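Local coordinates for ribosome-associated protein Y (PSrp-1) (Clostridium acetobutylicum, PDB 3KA5) that probably promotes the pairing of 70S ribosomes into translationally inactive 100S dimers in stationary phase, this chain being the C-terminal domain of a long-form hibernation promoting factor, at residues E17-M22 against N41-R46; R7-P12 against N28-Q33. All blocks are in the same frame, centred on the assembly; numbering follows the deposited sequence.

Contact 1: E17-M22 against N41-R46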
# COMPACT_ATOMS: atom_id res chain seq x y z
N GLU B 17 -14.24 4.18 -4.96
CA GLU B 17 -14.09 3.30 -6.11
C GLU B 17 -12.97 2.31 -5.83
O GLU B 17 -13.03 1.16 -6.27
CB GLU B 17 -13.74 4.09 -7.37
CG GLU B 17 -13.75 3.21 -8.62
CD GLU B 17 -13.29 3.94 -9.87
OE1 GLU B 17 -13.55 5.16 -9.97
OE2 GLU B 17 -12.69 3.30 -10.75
N ALA B 18 -11.94 2.74 -5.09
CA ALA B 18 -10.83 1.85 -4.77
C ALA B 18 -11.29 0.70 -3.88
O ALA B 18 -10.87 -0.44 -4.06
CB ALA B 18 -9.69 2.63 -4.09
N VAL B 19 -12.14 1.00 -2.90
CA VAL B 19 -12.64 -0.05 -2.02
C VAL B 19 -13.47 -1.05 -2.81
O VAL B 19 -13.37 -2.26 -2.60
CB VAL B 19 -13.51 0.53 -0.87
CG1 VAL B 19 -14.18 -0.60 -0.11
CG2 VAL B 19 -12.65 1.34 0.07
N LEU B 20 -14.29 -0.53 -3.72
CA LEU B 20 -15.13 -1.39 -4.55
C LEU B 20 -14.25 -2.29 -5.43
O LEU B 20 -14.47 -3.50 -5.51
CB LEU B 20 -16.04 -0.52 -5.43
CG LEU B 20 -16.99 -1.17 -6.44
CD1 LEU B 20 -17.85 -2.23 -5.76
CD2 LEU B 20 -17.86 -0.07 -7.06
N GLU B 21 -13.25 -1.69 -6.07
CA GLU B 21 -12.32 -2.42 -6.92
C GLU B 21 -11.58 -3.49 -6.14
O GLU B 21 -11.40 -4.62 -6.62
CB GLU B 21 -11.30 -1.47 -7.54
CG GLU B 21 -11.81 -0.67 -8.71
CD GLU B 21 -12.20 -1.56 -9.87
OE1 GLU B 21 -11.38 -2.42 -10.25
OE2 GLU B 21 -13.31 -1.40 -10.39
N MSE B 22 -11.14 -3.14 -4.94
CA MSE B 22 -10.42 -4.11 -4.13
C MSE B 22 -11.29 -5.33 -3.89
O MSE B 22 -10.82 -6.46 -3.99
CB MSE B 22 -10.00 -3.50 -2.79
CG MSE B 22 -9.33 -4.49 -1.86
SE MSE B 22 -8.83 -3.62 -0.20
CE MSE B 22 -10.56 -2.98 0.33
N ASN B 41 -2.36 6.25 -2.51
CA ASN B 41 -2.97 5.85 -1.25
C ASN B 41 -3.13 4.34 -1.28
O ASN B 41 -2.98 3.72 -2.34
CB ASN B 41 -4.36 6.46 -1.09
CG ASN B 41 -4.34 7.95 -0.76
OD1 ASN B 41 -3.29 8.59 -0.69
ND2 ASN B 41 -5.53 8.51 -0.56
N VAL B 42 -3.45 3.75 -0.14
CA VAL B 42 -3.65 2.32 -0.05
C VAL B 42 -4.88 2.03 0.81
O VAL B 42 -4.96 2.49 1.95
CB VAL B 42 -2.43 1.61 0.59
CG1 VAL B 42 -2.65 0.10 0.60
CG2 VAL B 42 -1.16 1.96 -0.19
N VAL B 43 -5.85 1.30 0.26
CA VAL B 43 -7.02 0.94 1.04
C VAL B 43 -6.84 -0.51 1.42
O VAL B 43 -6.14 -1.26 0.72
CB VAL B 43 -8.36 1.12 0.26
CG1 VAL B 43 -8.71 2.59 0.15
CG2 VAL B 43 -8.25 0.51 -1.13
N TYR B 44 -7.43 -0.91 2.53
CA TYR B 44 -7.31 -2.29 2.99
C TYR B 44 -8.50 -2.64 3.86
O TYR B 44 -9.22 -1.76 4.34
CB TYR B 44 -6.00 -2.47 3.76
CG TYR B 44 -5.92 -1.66 5.04
CD1 TYR B 44 -6.29 -2.21 6.26
CD2 TYR B 44 -5.52 -0.32 5.02
CE1 TYR B 44 -6.25 -1.46 7.44
CE2 TYR B 44 -5.49 0.44 6.19
CZ TYR B 44 -5.85 -0.13 7.39
OH TYR B 44 -5.83 0.62 8.55
N LYS B 45 -8.72 -3.93 4.06
CA LYS B 45 -9.82 -4.39 4.88
C LYS B 45 -9.27 -4.73 6.26
O LYS B 45 -8.29 -5.46 6.38
CB LYS B 45 -10.47 -5.63 4.25
CG LYS B 45 -11.80 -6.01 4.88
CD LYS B 45 -12.58 -6.96 3.99
CE LYS B 45 -14.00 -7.11 4.49
NZ LYS B 45 -14.83 -7.93 3.56
N ARG B 46 -9.89 -4.18 7.30
CA ARG B 46 -9.45 -4.43 8.66
C ARG B 46 -10.45 -5.29 9.44
O ARG B 46 -11.66 -5.12 9.30
CB ARG B 46 -9.22 -3.11 9.39
CG ARG B 46 -10.12 -1.97 8.94
CD ARG B 46 -9.80 -0.65 9.64
NE ARG B 46 -10.49 -0.52 10.93
CZ ARG B 46 -10.33 0.51 11.76
NH1 ARG B 46 -9.51 1.50 11.46
NH2 ARG B 46 -11.01 0.55 12.89

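Contact 2: R7-P12 against N28-Q33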
# COMPACT_ATOMS: atom_id res chain seq x y z
N ARG B 7 2.17 -0.83 -10.07
CA ARG B 7 0.82 -0.69 -9.53
C ARG B 7 -0.18 -1.07 -10.63
O ARG B 7 -0.10 -0.56 -11.75
CB ARG B 7 0.58 0.76 -9.10
CG ARG B 7 -0.74 0.98 -8.39
CD ARG B 7 -0.94 2.46 -8.11
NE ARG B 7 -1.17 3.23 -9.32
CZ ARG B 7 -0.48 4.31 -9.67
NH1 ARG B 7 0.50 4.76 -8.89
NH2 ARG B 7 -0.77 4.96 -10.78
N PHE B 8 -1.12 -1.94 -10.30
CA PHE B 8 -2.09 -2.40 -11.28
C PHE B 8 -3.06 -1.32 -11.75
O PHE B 8 -3.29 -1.17 -12.95
CB PHE B 8 -2.89 -3.58 -10.73
CG PHE B 8 -3.51 -4.44 -11.80
CD1 PHE B 8 -2.74 -5.39 -12.47
CD2 PHE B 8 -4.83 -4.27 -12.16
CE1 PHE B 8 -3.30 -6.16 -13.49
CE2 PHE B 8 -5.40 -5.03 -13.19
CZ PHE B 8 -4.63 -5.98 -13.85
N ALA B 9 -3.64 -0.59 -10.80
CA ALA B 9 -4.59 0.48 -11.12
C ALA B 9 -3.82 1.70 -11.59
O ALA B 9 -3.37 2.51 -10.78
CB ALA B 9 -5.43 0.82 -9.89
N ILE B 10 -3.71 1.84 -12.90
CA ILE B 10 -2.97 2.94 -13.51
C ILE B 10 -3.60 4.32 -13.41
O ILE B 10 -2.92 5.30 -13.14
CB ILE B 10 -2.69 2.63 -15.00
CG1 ILE B 10 -1.91 1.32 -15.12
CG2 ILE B 10 -1.95 3.79 -15.64
CD1 ILE B 10 -1.62 0.89 -16.56
N LYS B 11 -4.91 4.39 -13.63
CA LYS B 11 -5.62 5.66 -13.61
C LYS B 11 -6.15 6.05 -12.23
O LYS B 11 -6.56 5.19 -11.44
CB LYS B 11 -6.77 5.59 -14.62
CG LYS B 11 -6.27 5.20 -16.01
CD LYS B 11 -7.38 4.81 -16.96
CE LYS B 11 -8.06 6.02 -17.57
NZ LYS B 11 -9.01 5.61 -18.64
N PRO B 12 -6.14 7.35 -11.92
CA PRO B 12 -6.62 7.88 -10.64
C PRO B 12 -8.08 7.54 -10.39
O PRO B 12 -8.88 7.48 -11.32
CB PRO B 12 -6.41 9.38 -10.78
CG PRO B 12 -5.24 9.48 -11.72
CD PRO B 12 -5.59 8.44 -12.75
N ASN B 28 -6.86 -8.01 -0.47
CA ASN B 28 -6.90 -7.59 0.93
C ASN B 28 -6.40 -6.15 1.11
O ASN B 28 -6.61 -5.54 2.16
CB ASN B 28 -6.05 -8.54 1.79
CG ASN B 28 -6.67 -9.92 1.91
OD1 ASN B 28 -6.02 -10.87 2.34
ND2 ASN B 28 -7.94 -10.04 1.54
N PHE B 29 -5.72 -5.63 0.10
CA PHE B 29 -5.26 -4.25 0.13
C PHE B 29 -5.19 -3.83 -1.33
O PHE B 29 -5.12 -4.69 -2.21
CB PHE B 29 -3.91 -4.12 0.84
CG PHE B 29 -2.75 -4.66 0.07
CD1 PHE B 29 -2.10 -3.87 -0.87
CD2 PHE B 29 -2.28 -5.94 0.32
CE1 PHE B 29 -0.99 -4.36 -1.57
CE2 PHE B 29 -1.17 -6.44 -0.37
CZ PHE B 29 -0.53 -5.65 -1.31
N PHE B 30 -5.24 -2.54 -1.60
CA PHE B 30 -5.25 -2.07 -2.99
C PHE B 30 -4.56 -0.71 -3.07
O PHE B 30 -4.93 0.24 -2.38
CB PHE B 30 -6.72 -1.97 -3.44
CG PHE B 30 -6.92 -1.71 -4.91
CD1 PHE B 30 -6.76 -2.72 -5.85
CD2 PHE B 30 -7.32 -0.45 -5.34
CE1 PHE B 30 -7.01 -2.49 -7.20
CE2 PHE B 30 -7.58 -0.21 -6.69
CZ PHE B 30 -7.43 -1.23 -7.61
N VAL B 31 -3.52 -0.63 -3.91
CA VAL B 31 -2.76 0.60 -4.09
C VAL B 31 -3.36 1.38 -5.25
O VAL B 31 -3.63 0.81 -6.31
CB VAL B 31 -1.28 0.29 -4.42
CG1 VAL B 31 -0.48 1.58 -4.51
CG2 VAL B 31 -0.70 -0.63 -3.36
N PHE B 32 -3.57 2.68 -5.07
CA PHE B 32 -4.15 3.48 -6.14
C PHE B 32 -3.76 4.95 -6.06
O PHE B 32 -3.31 5.44 -5.02
CB PHE B 32 -5.68 3.36 -6.11
CG PHE B 32 -6.33 4.08 -4.95
CD1 PHE B 32 -7.07 5.23 -5.16
CD2 PHE B 32 -6.21 3.59 -3.65
CE1 PHE B 32 -7.68 5.90 -4.09
CE2 PHE B 32 -6.81 4.25 -2.57
CZ PHE B 32 -7.55 5.40 -2.80
N GLN B 33 -3.93 5.64 -7.17
CA GLN B 33 -3.63 7.06 -7.25
C GLN B 33 -4.95 7.74 -6.88
O GLN B 33 -5.92 7.62 -7.61
CB GLN B 33 -3.24 7.44 -8.68
CG GLN B 33 -3.08 8.92 -8.93
CD GLN B 33 -1.75 9.45 -8.45
OE1 GLN B 33 -1.44 9.40 -7.26
NE2 GLN B 33 -0.94 9.96 -9.38
O HOH W 1 -3.65 -1.30 -8.01
O HOH W 2 -4.99 4.21 -9.34

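Contact 1: E17-M22 against N41-R46
Val43 pushes both of its methyl groups at helix 17-22, each against a different residue. Its CG2 lies 3.9 Å from CB of Ala18, while its CG1 meets Val19 CG2 at 4.1 Å, so the branched side chain spans two successive positions of the helix. With chi1 at -75°, CG1 stands anti to the carbonyl carbon and faces Val19, and CG2, between the backbone N and the carbonyl carbon, faces Ala18. Alanine suits the helix face here because its single methyl fits against Val43 CG2. The closest backbone approach is one residue on, with the CA atoms of Val19 and Val43 6.5 Å apart.

These residues belong to the hydrophobic core of a small domain in which helix 15-25 packs on an antiparallel sheet, the axes of helix 17-22 and strand 41-45 crossing at -51°. Phe30 and Leu53, from the neighbouring strands, touch Val43 as well.

Met22, present as selenomethionine, meets mainly backbone. Its straight chain, with CG anti to the backbone N (chi1 176°), carries SE to 3.7 Å from Val43 O and 3.8 Å from Tyr44 CA. A bend at the last torsion then brings Met22 CE to 4.1 Å from Tyr44 C.

Contact 2: R7-P12 against N28-Q33
Arg7 lays its aliphatic chain across Val31, CD coming 3.7 Å from Val31 CG1, where the long connection between strand 2-6 and helix 15-25 passes beside strand 29-33 of the antiparallel sheet. Arginine suits this half-buried place because its methylenes cover the valine while its guanidinium serves polar atoms, one face having Gln33 CB above it. Ala9 directs its small methyl at the Phe30 ring, 3.7 Å from CZ; helix residues Met22 and Leu25 also touch that ring. Pro12 lies side by side with Gln33, CG to CG, at 3.6 Å.

The next shell fixes the loop's shape. Bent at chi3 (69°), Arg7 turns back on its own segment: NE gives a nearly straight hydrogen bond to Ala9 O (2.7 Å, 169° at the hydrogen), and NH2 a longer, more bent one to Ile10 O. Both acceptors lie close to the guanidinium plane, which holds that group's rotation. Segments 7-12 and 28-33 share no direct hydrogen bond; two waters bridge them. One accepts from Ala9 N and donates to Val31 O; the second accepts from Gln33 N, 2.8 Å away, and donates to the carbonyl oxygens of Ala9 and Lys11.

From the N terminus, strand 2-6 leads into segment 7-12, which waits for its partner until the chain has passed through helix 15-25; contact 2 then closes the loop that contains this helix. Segment 17-22, within that loop, finds its own partner later still, when strand 39-45 returns beside strand 29-34 and contact 1 closes. The two contacts therefore cross rather than nest. Their strands are neighbours in the sheet, probably joined by hydrogen bonds from Phe30 N to Val43 O and from Asn41 N to Phe32 O. Together they tie the N-terminal connection and the helix to adjacent strands, and both also touch the second subunit, Val42 packing on Val31 of that chain.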